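Local atomic coordinates of hypothetical protein (Ruminococcus gnavus, PDB entry 4QAN), a protein that is of unknown function but adopts a cystatin-like fold, as a divergent member of the NTF2-like superfamily, and is linked to metal-ion binding. Residues Tyr33-Leu38 with Ile146-Gly151; Glu29-Met34 with Leu157-Val162; Ser106-Glu111 with Ile183-Gln188; Arg48-Asp53 with His171-Gly176. One frame throughout, in Å; residues are numbered along the deposited sequence.

Overall arrangement
All four contacts lie in the N-terminal half of the chain, around one curled antiparallel sheet. Contacts 1 and 2 both start from helix 27-39 and reach the neighbouring strands 140-150 and 153-164, their centres about 10 Å apart. Contact 4, about 8 Å from contact 2 between centres, brings residues 48-53 against the end of strand 167-172. Contact 3 sets the end of helix 87-108 beside residues 183-188, about 17 Å from contact 4 and 11 Å from contact 1. Along the chain the first segments (29-38, 48-53, 106-111) all precede the second ones (146-151, 157-162, 171-176, 183-188), and contacts 3 and 4 cross contacts 1 and 2. Together they pack helices and loops on the sheet of a cystatin-like domain.

Contact 1: Tyr33-Leu38 with Ile146-Gly151; sequences YMLSAL and IYVKCG
Helix 27-39 passes over strand 140-150 with its backbone well clear of the sheet, the nearest CA atoms, of Leu35 and Val148, lying 9.3 Å apart. That gap is bridged by side chains alone, and nearly everything rests on Leu35, whose CB points at the strand. Its CG stands anti to the carbonyl carbon (chi1 -69°), which directs both methyls at the strand. CD1 meets the branch methyl CG2 of Ile146 at 3.8 Å, and CD2 lies 4.2 Å from that same Ile146 CG2. The leucine and isoleucine side chains run past each other in opposite directions, so they touch flank to flank. CD2 also reaches CG1 of Val148, more loosely, at 4.3 Å. Ile146 and Val148 are two residues apart on the extended strand and turn their side chains to the same face, with Leu35 lying against both. All three are buried, and the interface is purely apolar. Leu35 also rests on Leu157 of the next strand, so the helix spans two neighbouring strands. On its far side, Tyr33 and Ala37 pack on helix 43-48. Tyr147, between the two contacting strand residues, hydrogen-bonds through its backbone to strand 116-122. A helix laid across a curled antiparallel sheet is the arrangement of the cystatin-like fold.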
loop_
_atom_site.group_PDB
_atom_site.type_symbol
_atom_site.label_atom_id
_atom_site.label_comp_id
_atom_site.label_asym_id
_atom_site.label_seq_id
_atom_site.Cartn_x
_atom_site.Cartn_y
_atom_site.Cartn_z
ATOM N N TYR A 33 20.779 -8.581 -5.264
ATOM C CA TYR A 33 20.470 -7.163 -5.132
ATOM C C TYR A 33 19.690 -6.954 -3.844
ATOM O O TYR A 33 20.014 -6.072 -3.054
ATOM C CB TYR A 33 19.658 -6.678 -6.342
ATOM C CG TYR A 33 19.176 -5.234 -6.253
ATOM C CD1 TYR A 33 17.903 -4.926 -5.783
ATOM C CD2 TYR A 33 19.995 -4.172 -6.651
ATOM C CE1 TYR A 33 17.468 -3.608 -5.714
ATOM C CE2 TYR A 33 19.559 -2.847 -6.573
ATOM C CZ TYR A 33 18.299 -2.572 -6.106
ATOM O OH TYR A 33 17.876 -1.252 -6.023
HETATM N N MSE A 34 18.680 -7.782 -3.618
HETATM C CA MSE A 34 17.852 -7.631 -2.417
HETATM C C MSE A 34 18.657 -7.974 -1.196
HETATM O O MSE A 34 18.539 -7.309 -0.172
HETATM C CB MSE A 34 16.586 -8.466 -2.550
HETATM C CG MSE A 34 15.623 -8.309 -1.384
HETATM SE SE MSE A 34 14.947 -6.472 -1.316
HETATM C CE MSE A 34 13.829 -6.477 -2.932
ATOM N N LEU A 35 19.487 -9.004 -1.287
ATOM C CA LEU A 35 20.339 -9.384 -0.166
ATOM C C LEU A 35 21.339 -8.279 0.198
ATOM O O LEU A 35 21.546 -7.983 1.380
ATOM C CB LEU A 35 21.074 -10.679 -0.478
ATOM C CG LEU A 35 20.186 -11.922 -0.540
ATOM C CD1 LEU A 35 20.961 -13.082 -1.145
ATOM C CD2 LEU A 35 19.672 -12.293 0.838
ATOM N N SER A 36 21.960 -7.676 -0.813
ATOM C CA SER A 36 22.832 -6.516 -0.597
ATOM C C SER A 36 22.104 -5.365 0.103
ATOM O O SER A 36 22.628 -4.762 1.042
ATOM C CB SER A 36 23.374 -5.996 -1.919
ATOM O OG SER A 36 24.016 -4.760 -1.703
ATOM N N ALA A 37 20.910 -5.046 -0.384
ATOM C CA ALA A 37 20.112 -3.985 0.214
ATOM C C ALA A 37 19.970 -4.231 1.705
ATOM O O ALA A 37 20.232 -3.334 2.504
ATOM C CB ALA A 37 18.745 -3.906 -0.440
ATOM N N LEU A 38 19.572 -5.455 2.064
ATOM C CA LEU A 38 19.411 -5.850 3.463
ATOM C C LEU A 38 20.725 -5.749 4.219
ATOM O O LEU A 38 20.753 -5.310 5.362
ATOM C CB LEU A 38 18.870 -7.276 3.569
ATOM C CG LEU A 38 17.412 -7.446 3.132
ATOM C CD1 LEU A 38 17.135 -8.860 2.659
ATOM C CD2 LEU A 38 16.450 -7.075 4.252
ATOM N N ILE A 146 17.270 -19.455 0.195
ATOM C CA ILE A 146 18.524 -18.715 0.283
ATOM C C ILE A 146 19.211 -19.034 1.604
ATOM O O ILE A 146 18.626 -18.866 2.666
ATOM C CB ILE A 146 18.266 -17.202 0.160
ATOM C CG1 ILE A 146 17.493 -16.901 -1.127
ATOM C CG2 ILE A 146 19.563 -16.406 0.188
ATOM C CD1 ILE A 146 16.767 -15.580 -1.090
ATOM N N TYR A 147 20.451 -19.505 1.525
ATOM C CA TYR A 147 21.233 -19.823 2.713
ATOM C C TYR A 147 22.272 -18.734 2.932
ATOM O O TYR A 147 23.138 -18.507 2.086
ATOM C CB TYR A 147 21.897 -21.205 2.575
ATOM C CG TYR A 147 20.884 -22.322 2.420
ATOM C CD1 TYR A 147 20.352 -22.964 3.533
ATOM C CD2 TYR A 147 20.430 -22.710 1.159
ATOM C CE1 TYR A 147 19.409 -23.974 3.397
ATOM C CE2 TYR A 147 19.486 -23.718 1.012
ATOM C CZ TYR A 147 18.977 -24.348 2.134
ATOM O OH TYR A 147 18.037 -25.348 2.008
ATOM N N VAL A 148 22.172 -18.057 4.066
ATOM C CA VAL A 148 23.116 -17.009 4.422
ATOM C C VAL A 148 23.769 -17.305 5.764
ATOM O O VAL A 148 23.346 -18.212 6.474
ATOM C CB VAL A 148 22.435 -15.627 4.473
ATOM C CG1 VAL A 148 21.780 -15.319 3.132
ATOM C CG2 VAL A 148 21.421 -15.547 5.613
ATOM N N LYS A 149 24.794 -16.523 6.100
ATOM C CA LYS A 149 25.549 -16.695 7.339
ATOM C C LYS A 149 25.787 -15.355 8.033
ATOM O O LYS A 149 26.201 -14.389 7.387
ATOM C CB LYS A 149 26.886 -17.361 7.031
ATOM C CG LYS A 149 27.858 -17.368 8.196
ATOM C CD LYS A 149 29.170 -18.010 7.804
ATOM C CE LYS A 149 30.172 -17.939 8.938
ATOM N NZ LYS A 149 31.475 -18.524 8.529
ATOM N N CYS A 150 25.526 -15.304 9.343
ATOM C CA CYS A 150 25.775 -14.101 10.150
ATOM C C CYS A 150 26.499 -14.457 11.446
ATOM O O CYS A 150 25.867 -14.825 12.433
ATOM C CB CYS A 150 24.469 -13.377 10.461
ATOM S SG CYS A 150 23.526 -12.934 8.984
ATOM N N GLY A 151 27.826 -14.335 11.428
ATOM C CA GLY A 151 28.667 -14.704 12.567
ATOM C C GLY A 151 28.933 -16.195 12.559
ATOM O O GLY A 151 29.524 -16.722 11.617
#

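Contact 2: Glu29-Met34 with Leu157-Val162; sequences EAVLYM and LGFTAV
Val31 turns CG1 anti to its backbone nitrogen (chi1 171°), and Phe159 turns its ring anti to its own carbonyl carbon (chi1 -64°); these torsions point the methyl and the ring at each other across the gap between helix 27-39 and strand 153-164. This is the helix-on-sheet core of the cystatin-like fold, with the CA atoms of Val31 and Ala161 coming within 7.5 Å. Phe159 carries the contact from the sheet. Its CD2 lies 4.1 Å from Val31 CG1, and both side chains cross the gap at a slant. Met34, present as selenomethionine, comes to the next ring atom from one helical turn further on. Its CB points toward the strand, but the chain, bent at chi2 and chi3, carries the selenium and terminal methyl away, leaving the CG methylene as the part that touches the phenylalanine. The methyl end goes instead to Cys50. The two helix residues come to the ring obliquely from opposite sides of its plane, at its CD2-CE2 bond, while Ile146 of the adjacent strand packs on it too. Ala161 turns its small side chain to the helix, but Ala161 CB stays 5.0 Å from Val31 CG2; Ala161 and Ala30 both pack on Trp168 of strand 167-172. These contacting groups are buried and apolar. Beside CD2, the ring atom CE2 of Phe159 stands 4.0 Å from Met34 CG.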
loop_
_atom_site.group_PDB
_atom_site.type_symbol
_atom_site.label_atom_id
_atom_site.label_comp_id
_atom_site.label_asym_id
_atom_site.label_seq_id
_atom_site.Cartn_x
_atom_site.Cartn_y
_atom_site.Cartn_z
ATOM N N GLU A 29 20.330 -12.501 -9.738
ATOM C CA GLU A 29 20.773 -11.110 -9.592
ATOM C C GLU A 29 19.808 -10.351 -8.712
ATOM O O GLU A 29 20.221 -9.671 -7.779
ATOM C CB GLU A 29 20.823 -10.399 -10.942
ATOM C CG GLU A 29 21.768 -10.996 -11.969
ATOM C CD GLU A 29 21.532 -10.405 -13.351
ATOM O OE1 GLU A 29 20.710 -9.457 -13.453
ATOM O OE2 GLU A 29 22.161 -10.880 -14.327
ATOM N N ALA A 30 18.523 -10.473 -9.030
ATOM C CA ALA A 30 17.453 -9.837 -8.257
ATOM C C ALA A 30 17.491 -10.241 -6.776
ATOM O O ALA A 30 17.278 -9.411 -5.890
ATOM C CB ALA A 30 16.104 -10.186 -8.864
ATOM N N VAL A 31 17.784 -11.513 -6.514
ATOM C CA VAL A 31 17.880 -12.021 -5.149
ATOM C C VAL A 31 19.056 -11.382 -4.420
ATOM O O VAL A 31 18.911 -10.938 -3.275
ATOM C CB VAL A 31 18.049 -13.551 -5.123
ATOM C CG1 VAL A 31 18.377 -14.046 -3.714
ATOM C CG2 VAL A 31 16.798 -14.231 -5.656
ATOM N N LEU A 32 20.210 -11.345 -5.088
ATOM C CA LEU A 32 21.423 -10.789 -4.503
ATOM C C LEU A 32 21.267 -9.300 -4.254
ATOM O O LEU A 32 21.582 -8.817 -3.165
ATOM C CB LEU A 32 22.633 -11.035 -5.409
ATOM C CG LEU A 32 23.114 -12.483 -5.526
ATOM C CD1 LEU A 32 24.242 -12.601 -6.550
ATOM C CD2 LEU A 32 23.558 -13.009 -4.166
ATOM N N TYR A 33 20.779 -8.581 -5.264
ATOM C CA TYR A 33 20.470 -7.163 -5.132
ATOM C C TYR A 33 19.690 -6.954 -3.844
ATOM O O TYR A 33 20.014 -6.072 -3.054
ATOM C CB TYR A 33 19.658 -6.678 -6.342
ATOM C CG TYR A 33 19.176 -5.234 -6.253
ATOM C CD1 TYR A 33 17.903 -4.926 -5.783
ATOM C CD2 TYR A 33 19.995 -4.172 -6.651
ATOM C CE1 TYR A 33 17.468 -3.608 -5.714
ATOM C CE2 TYR A 33 19.559 -2.847 -6.573
ATOM C CZ TYR A 33 18.299 -2.572 -6.106
ATOM O OH TYR A 33 17.876 -1.252 -6.023
HETATM N N MSE A 34 18.680 -7.782 -3.618
HETATM C CA MSE A 34 17.852 -7.631 -2.417
HETATM C C MSE A 34 18.657 -7.974 -1.196
HETATM O O MSE A 34 18.539 -7.309 -0.172
HETATM C CB MSE A 34 16.586 -8.466 -2.550
HETATM C CG MSE A 34 15.623 -8.309 -1.384
HETATM SE SE MSE A 34 14.947 -6.472 -1.316
HETATM C CE MSE A 34 13.829 -6.477 -2.932
ATOM N N LEU A 157 16.406 -18.413 4.007
ATOM C CA LEU A 157 15.336 -17.475 3.679
ATOM C C LEU A 157 14.586 -17.999 2.468
ATOM O O LEU A 157 15.130 -18.776 1.693
ATOM C CB LEU A 157 15.895 -16.086 3.385
ATOM C CG LEU A 157 16.986 -15.552 4.316
ATOM C CD1 LEU A 157 17.735 -14.403 3.659
ATOM C CD2 LEU A 157 16.393 -15.112 5.640
ATOM N N GLY A 158 13.335 -17.579 2.313
ATOM C CA GLY A 158 12.551 -17.932 1.136
ATOM C C GLY A 158 12.053 -16.686 0.444
ATOM O O GLY A 158 11.235 -15.968 0.998
ATOM N N PHE A 159 12.558 -16.409 -0.755
ATOM C CA PHE A 159 12.032 -15.309 -1.569
ATOM C C PHE A 159 11.203 -15.852 -2.735
ATOM O O PHE A 159 11.561 -16.870 -3.361
ATOM C CB PHE A 159 13.158 -14.422 -2.147
ATOM C CG PHE A 159 13.983 -13.674 -1.122
ATOM C CD1 PHE A 159 13.663 -13.669 0.238
ATOM C CD2 PHE A 159 15.074 -12.921 -1.542
ATOM C CE1 PHE A 159 14.435 -12.970 1.152
ATOM C CE2 PHE A 159 15.851 -12.215 -0.628
ATOM C CZ PHE A 159 15.530 -12.240 0.717
ATOM N N THR A 160 10.106 -15.154 -3.032
ATOM C CA THR A 160 9.354 -15.365 -4.260
ATOM C C THR A 160 9.757 -14.298 -5.285
ATOM O O THR A 160 9.433 -13.116 -5.138
ATOM C CB THR A 160 7.839 -15.310 -4.018
ATOM O OG1 THR A 160 7.481 -16.232 -2.981
ATOM C CG2 THR A 160 7.076 -15.643 -5.292
ATOM N N ALA A 161 10.480 -14.732 -6.310
ATOM C CA ALA A 161 10.930 -13.869 -7.397
ATOM C C ALA A 161 9.974 -13.995 -8.560
ATOM O O ALA A 161 9.465 -15.082 -8.837
ATOM C CB ALA A 161 12.326 -14.266 -7.835
ATOM N N VAL A 162 9.742 -12.890 -9.256
ATOM C CA VAL A 162 8.765 -12.871 -10.342
ATOM C C VAL A 162 9.362 -12.241 -11.595
ATOM O O VAL A 162 10.199 -11.350 -11.499
ATOM C CB VAL A 162 7.447 -12.185 -9.897
ATOM C CG1 VAL A 162 7.638 -10.697 -9.631
ATOM C CG2 VAL A 162 6.351 -12.419 -10.922
#

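Contact 3: Ser106-Glu111 with Ile183-Gln188; sequences STEIPE and IPACVQ
The C-terminal end of helix 87-108 and the chain leading into the short edge strand 187-188 meet here, where the long helix gives way to a loop. Glu108 is the last helical residue, and Ile109 is the first to leave helical backbone angles. The chains come nearest at Glu108 and Ala185, whose CA atoms are 6.8 Å apart, and their CB atoms touch at 4.2 Å. The glutamate chain bends at chi2, and it is the methylene at its base that does the packing. Cys186 fills the middle of the contact. With chi1 at 70°, its sulfur sits between the backbone nitrogen and the carbonyl carbon and is carried toward the helix end. SG lies 3.6 Å from the carbonyl oxygen of Glu108 and 4.1 Å from CG1 of Ile109, so a polar backbone atom and an apolar methylene both border the sulfur. Ile109 has its CB directed along the contact, and the CG1 branch brings it to the cysteine. Ala185 and Ile109 are buried, whereas Glu108 is exposed, so the contact runs from the interior out to the surface. Leu157 of strand 153-164 packs on both Ile109 and Cys186, and Val187 bonds through its backbone to Arg156 of that strand. The arrangement is that of a helix end packed beside the rim of the curled sheet in a cystatin-like domain.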
loop_
_atom_site.group_PDB
_atom_site.type_symbol
_atom_site.label_atom_id
_atom_site.label_comp_id
_atom_site.label_asym_id
_atom_site.label_seq_id
_atom_site.Cartn_x
_atom_site.Cartn_y
_atom_site.Cartn_z
ATOM N N SER A 106 15.154 -7.747 8.945
ATOM C CA SER A 106 16.241 -6.993 9.571
ATOM C C SER A 106 16.238 -7.187 11.086
ATOM O O SER A 106 17.279 -7.104 11.714
ATOM C CB SER A 106 16.139 -5.501 9.240
ATOM O OG SER A 106 16.480 -5.251 7.881
ATOM N N THR A 107 15.066 -7.445 11.657
ATOM C CA THR A 107 14.936 -7.730 13.081
ATOM C C THR A 107 15.250 -9.193 13.359
ATOM O O THR A 107 16.030 -9.499 14.248
ATOM C CB THR A 107 13.511 -7.413 13.583
ATOM O OG1 THR A 107 13.334 -5.999 13.633
ATOM C CG2 THR A 107 13.256 -7.987 14.980
ATOM N N GLU A 108 14.641 -10.093 12.593
ATOM C CA GLU A 108 14.708 -11.533 12.884
ATOM C C GLU A 108 16.033 -12.202 12.514
ATOM O O GLU A 108 16.227 -13.377 12.805
ATOM C CB GLU A 108 13.550 -12.268 12.201
ATOM C CG GLU A 108 12.193 -11.928 12.785
ATOM C CD GLU A 108 12.097 -12.247 14.264
ATOM O OE1 GLU A 108 12.471 -13.371 14.659
ATOM O OE2 GLU A 108 11.645 -11.373 15.035
ATOM N N ILE A 109 16.921 -11.465 11.857
ATOM C CA ILE A 109 18.271 -11.928 11.576
ATOM C C ILE A 109 19.235 -10.979 12.271
ATOM O O ILE A 109 19.483 -9.875 11.776
ATOM C CB ILE A 109 18.581 -11.932 10.076
ATOM C CG1 ILE A 109 17.533 -12.752 9.327
ATOM C CG2 ILE A 109 19.982 -12.481 9.830
ATOM C CD1 ILE A 109 17.578 -12.579 7.822
ATOM N N PRO A 110 19.774 -11.399 13.429
ATOM C CA PRO A 110 20.679 -10.519 14.160
ATOM C C PRO A 110 22.000 -10.357 13.399
ATOM O O PRO A 110 22.488 -11.330 12.798
ATOM C CB PRO A 110 20.885 -11.260 15.488
ATOM C CG PRO A 110 20.723 -12.705 15.138
ATOM C CD PRO A 110 19.717 -12.753 14.017
ATOM N N GLU A 111 22.557 -9.142 13.419
ATOM C CA GLU A 111 23.787 -8.832 12.685
ATOM C C GLU A 111 23.601 -9.150 11.204
ATOM O O GLU A 111 24.415 -9.849 10.603
ATOM C CB GLU A 111 24.980 -9.624 13.234
ATOM C CG GLU A 111 25.211 -9.499 14.730
ATOM C CD GLU A 111 26.422 -10.299 15.190
ATOM O OE1 GLU A 111 26.450 -11.534 14.978
ATOM O OE2 GLU A 111 27.352 -9.694 15.764
ATOM N N ILE A 183 3.805 -15.910 8.032
ATOM C CA ILE A 183 4.934 -16.593 7.409
ATOM C C ILE A 183 6.221 -16.130 8.098
ATOM O O ILE A 183 6.404 -14.936 8.340
ATOM C CB ILE A 183 5.015 -16.332 5.887
ATOM C CG1 ILE A 183 3.815 -16.957 5.178
ATOM C CG2 ILE A 183 6.292 -16.926 5.296
ATOM C CD1 ILE A 183 2.635 -16.041 5.096
ATOM N N PRO A 184 7.113 -17.073 8.431
ATOM C CA PRO A 184 8.346 -16.676 9.105
ATOM C C PRO A 184 9.342 -16.025 8.157
ATOM O O PRO A 184 9.492 -16.462 7.014
ATOM C CB PRO A 184 8.914 -18.000 9.635
ATOM C CG PRO A 184 7.832 -19.012 9.468
ATOM C CD PRO A 184 6.992 -18.534 8.328
ATOM N N ALA A 185 10.015 -14.991 8.640
ATOM C CA ALA A 185 11.056 -14.316 7.870
ATOM C C ALA A 185 12.216 -15.240 7.537
ATOM O O ALA A 185 12.785 -15.146 6.449
ATOM C CB ALA A 185 11.561 -13.108 8.631
ATOM N N CYS A 186 12.554 -16.134 8.470
ATOM C CA CYS A 186 13.705 -17.014 8.335
ATOM C C CYS A 186 13.609 -18.268 9.210
ATOM O O CYS A 186 12.758 -18.370 10.081
ATOM C CB CYS A 186 14.972 -16.251 8.726
ATOM S SG CYS A 186 15.114 -15.877 10.491
ATOM N N VAL A 187 14.492 -19.228 8.961
ATOM C CA VAL A 187 14.735 -20.306 9.923
ATOM C C VAL A 187 16.237 -20.523 10.029
ATOM O O VAL A 187 16.966 -20.391 9.039
ATOM C CB VAL A 187 14.012 -21.637 9.570
ATOM C CG1 VAL A 187 12.542 -21.391 9.222
ATOM C CG2 VAL A 187 14.717 -22.374 8.441
ATOM N N GLN A 188 16.694 -20.839 11.237
ATOM C CA GLN A 188 18.106 -21.079 11.485
ATOM C C GLN A 188 18.441 -22.529 11.155
ATOM O O GLN A 188 17.690 -23.435 11.507
ATOM C CB GLN A 188 18.467 -20.759 12.936
ATOM C CG GLN A 188 19.961 -20.560 13.140
ATOM C CD GLN A 188 20.350 -20.377 14.593
ATOM O OE1 GLN A 188 19.622 -19.762 15.371
ATOM N NE2 GLN A 188 21.515 -20.900 14.963
#

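Contact 4: Arg48-Asp53 with His171-Gly176; sequences RGCAID and HSLKEG
Ala51 meets His171 where the two chains come closest, with their CA atoms 5.3 Å apart. The methyl of Ala51 points at the backbone of His171 and lies 4.4 Å from its CA; the CB of His171 points away, and the alanine methyl packs on main chain. Ala51 is both the centre of an inverse gamma turn and the N-cap residue of helix 52-58. The second touch is thinner: SG of Cys50 and CD1 of Leu173, 4.4 Å apart. Leu173 sets off across the contact, and its bend at chi2 (76°) turns CD1 to the sulfur. Both touches are van der Waals contacts between buried groups, and they form the close side of the contact. On the other side the chain from Lys174 to Gly176 draws away from residues 48-53, and Glu175 is exposed. Ser172, itself buried, donates its hydroxyl to the carbonyl oxygen of Lys174, 2.7 Å from OG to O, in the carbonyl plane and on a lone pair (130° at the oxygen). Lys174 leads off to a salt bridge with Glu104. His171 and Ser172 form a classic beta bulge opposite Thr160, at the point where the chain turns a corner. Gly49 and Ala51 bond through their backbones to Ile170 of strand 167-172, while Cys50 packs on Met34 of helix 27-39 and on Tyr98 of helix 87-108.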
loop_
_atom_site.group_PDB
_atom_site.type_symbol
_atom_site.label_atom_id
_atom_site.label_comp_id
_atom_site.label_asym_id
_atom_site.label_seq_id
_atom_site.Cartn_x
_atom_site.Cartn_y
_atom_site.Cartn_z
ATOM N N ARG A 48 13.316 -0.621 -4.683
ATOM C CA ARG A 48 13.511 -0.655 -6.127
ATOM C C ARG A 48 13.615 -2.082 -6.685
ATOM O O ARG A 48 13.306 -2.312 -7.858
ATOM C CB ARG A 48 14.763 0.141 -6.490
ATOM C CG ARG A 48 14.645 1.620 -6.138
ATOM C CD ARG A 48 16.000 2.231 -5.823
ATOM N NE ARG A 48 15.911 3.679 -5.611
ATOM C CZ ARG A 48 16.179 4.610 -6.526
ATOM N NH1 ARG A 48 16.556 4.286 -7.763
ATOM N NH2 ARG A 48 16.071 5.888 -6.192
ATOM N N GLY A 49 14.045 -3.025 -5.844
ATOM C CA GLY A 49 14.123 -4.425 -6.218
ATOM C C GLY A 49 12.845 -5.225 -6.067
ATOM O O GLY A 49 12.808 -6.398 -6.448
ATOM N N CYS A 50 11.813 -4.612 -5.483
ATOM C CA CYS A 50 10.514 -5.249 -5.321
ATOM C C CYS A 50 9.627 -5.000 -6.537
ATOM O O CYS A 50 9.797 -4.016 -7.247
ATOM C CB CYS A 50 9.813 -4.716 -4.061
ATOM S SG CYS A 50 10.745 -4.934 -2.516
ATOM N N ALA A 51 8.649 -5.875 -6.749
ATOM C CA ALA A 51 7.754 -5.769 -7.904
ATOM C C ALA A 51 6.528 -4.896 -7.587
ATOM O O ALA A 51 5.392 -5.354 -7.693
ATOM C CB ALA A 51 7.317 -7.160 -8.350
ATOM N N ILE A 52 6.762 -3.633 -7.229
ATOM C CA ILE A 52 5.684 -2.741 -6.833
ATOM C C ILE A 52 4.766 -2.373 -8.020
ATOM O O ILE A 52 3.553 -2.612 -7.955
ATOM C CB ILE A 52 6.199 -1.479 -6.095
ATOM C CG1 ILE A 52 6.876 -1.889 -4.779
ATOM C CG2 ILE A 52 5.040 -0.546 -5.776
ATOM C CD1 ILE A 52 7.727 -0.817 -4.125
ATOM N N ASP A 53 5.330 -1.783 -9.072
ATOM C CA ASP A 53 4.524 -1.356 -10.223
ATOM C C ASP A 53 4.025 -2.546 -11.052
ATOM O O ASP A 53 2.919 -2.526 -11.575
ATOM C CB ASP A 53 5.305 -0.400 -11.131
ATOM C CG ASP A 53 5.624 0.923 -10.467
ATOM O OD1 ASP A 53 4.859 1.379 -9.595
ATOM O OD2 ASP A 53 6.656 1.519 -10.834
ATOM N N HIS A 171 8.925 -10.522 -5.655
ATOM C CA HIS A 171 7.524 -10.326 -5.267
ATOM C C HIS A 171 7.356 -10.378 -3.758
ATOM O O HIS A 171 6.510 -9.668 -3.189
ATOM C CB HIS A 171 6.623 -11.399 -5.884
ATOM C CG HIS A 171 5.208 -11.312 -5.416
ATOM N ND1 HIS A 171 4.392 -10.247 -5.730
ATOM C CD2 HIS A 171 4.482 -12.121 -4.614
ATOM C CE1 HIS A 171 3.213 -10.415 -5.161
ATOM N NE2 HIS A 171 3.241 -11.545 -4.477
ATOM N N SER A 172 8.114 -11.253 -3.107
ATOM C CA SER A 172 8.052 -11.369 -1.658
ATOM C C SER A 172 9.374 -11.812 -1.079
ATOM O O SER A 172 10.078 -12.621 -1.680
ATOM C CB SER A 172 6.953 -12.342 -1.247
ATOM O OG SER A 172 6.735 -12.309 0.153
ATOM N N LEU A 173 9.705 -11.257 0.083
ATOM C CA LEU A 173 10.921 -11.604 0.829
ATOM C C LEU A 173 10.668 -12.787 1.761
ATOM O O LEU A 173 11.549 -13.189 2.519
ATOM C CB LEU A 173 11.399 -10.405 1.660
ATOM C CG LEU A 173 12.255 -9.376 0.923
ATOM C CD1 LEU A 173 11.423 -8.483 0.005
ATOM C CD2 LEU A 173 13.014 -8.547 1.945
ATOM N N LYS A 174 9.431 -13.280 1.727
ATOM C CA LYS A 174 9.012 -14.467 2.439
ATOM C C LYS A 174 8.196 -15.354 1.494
ATOM O O LYS A 174 7.531 -14.873 0.575
ATOM C CB LYS A 174 8.195 -14.065 3.661
ATOM C CG LYS A 174 8.984 -13.173 4.604
ATOM C CD LYS A 174 8.335 -13.073 5.973
ATOM C CE LYS A 174 7.105 -12.198 5.962
ATOM N NZ LYS A 174 6.286 -12.443 7.174
ATOM N N GLU A 175 8.264 -16.652 1.733
ATOM C CA GLU A 175 7.644 -17.676 0.884
ATOM C C GLU A 175 6.203 -17.331 0.532
ATOM O O GLU A 175 5.478 -16.799 1.354
ATOM C CB GLU A 175 7.661 -18.995 1.647
ATOM C CG GLU A 175 7.701 -20.239 0.798
ATOM C CD GLU A 175 7.911 -21.470 1.660
ATOM O OE1 GLU A 175 7.061 -21.710 2.546
ATOM O OE2 GLU A 175 8.926 -22.176 1.465
ATOM N N GLY A 176 5.793 -17.643 -0.692
ATOM C CA GLY A 176 4.417 -17.435 -1.132
ATOM C C GLY A 176 4.152 -16.022 -1.621
ATOM O O GLY A 176 5.057 -15.334 -2.108
#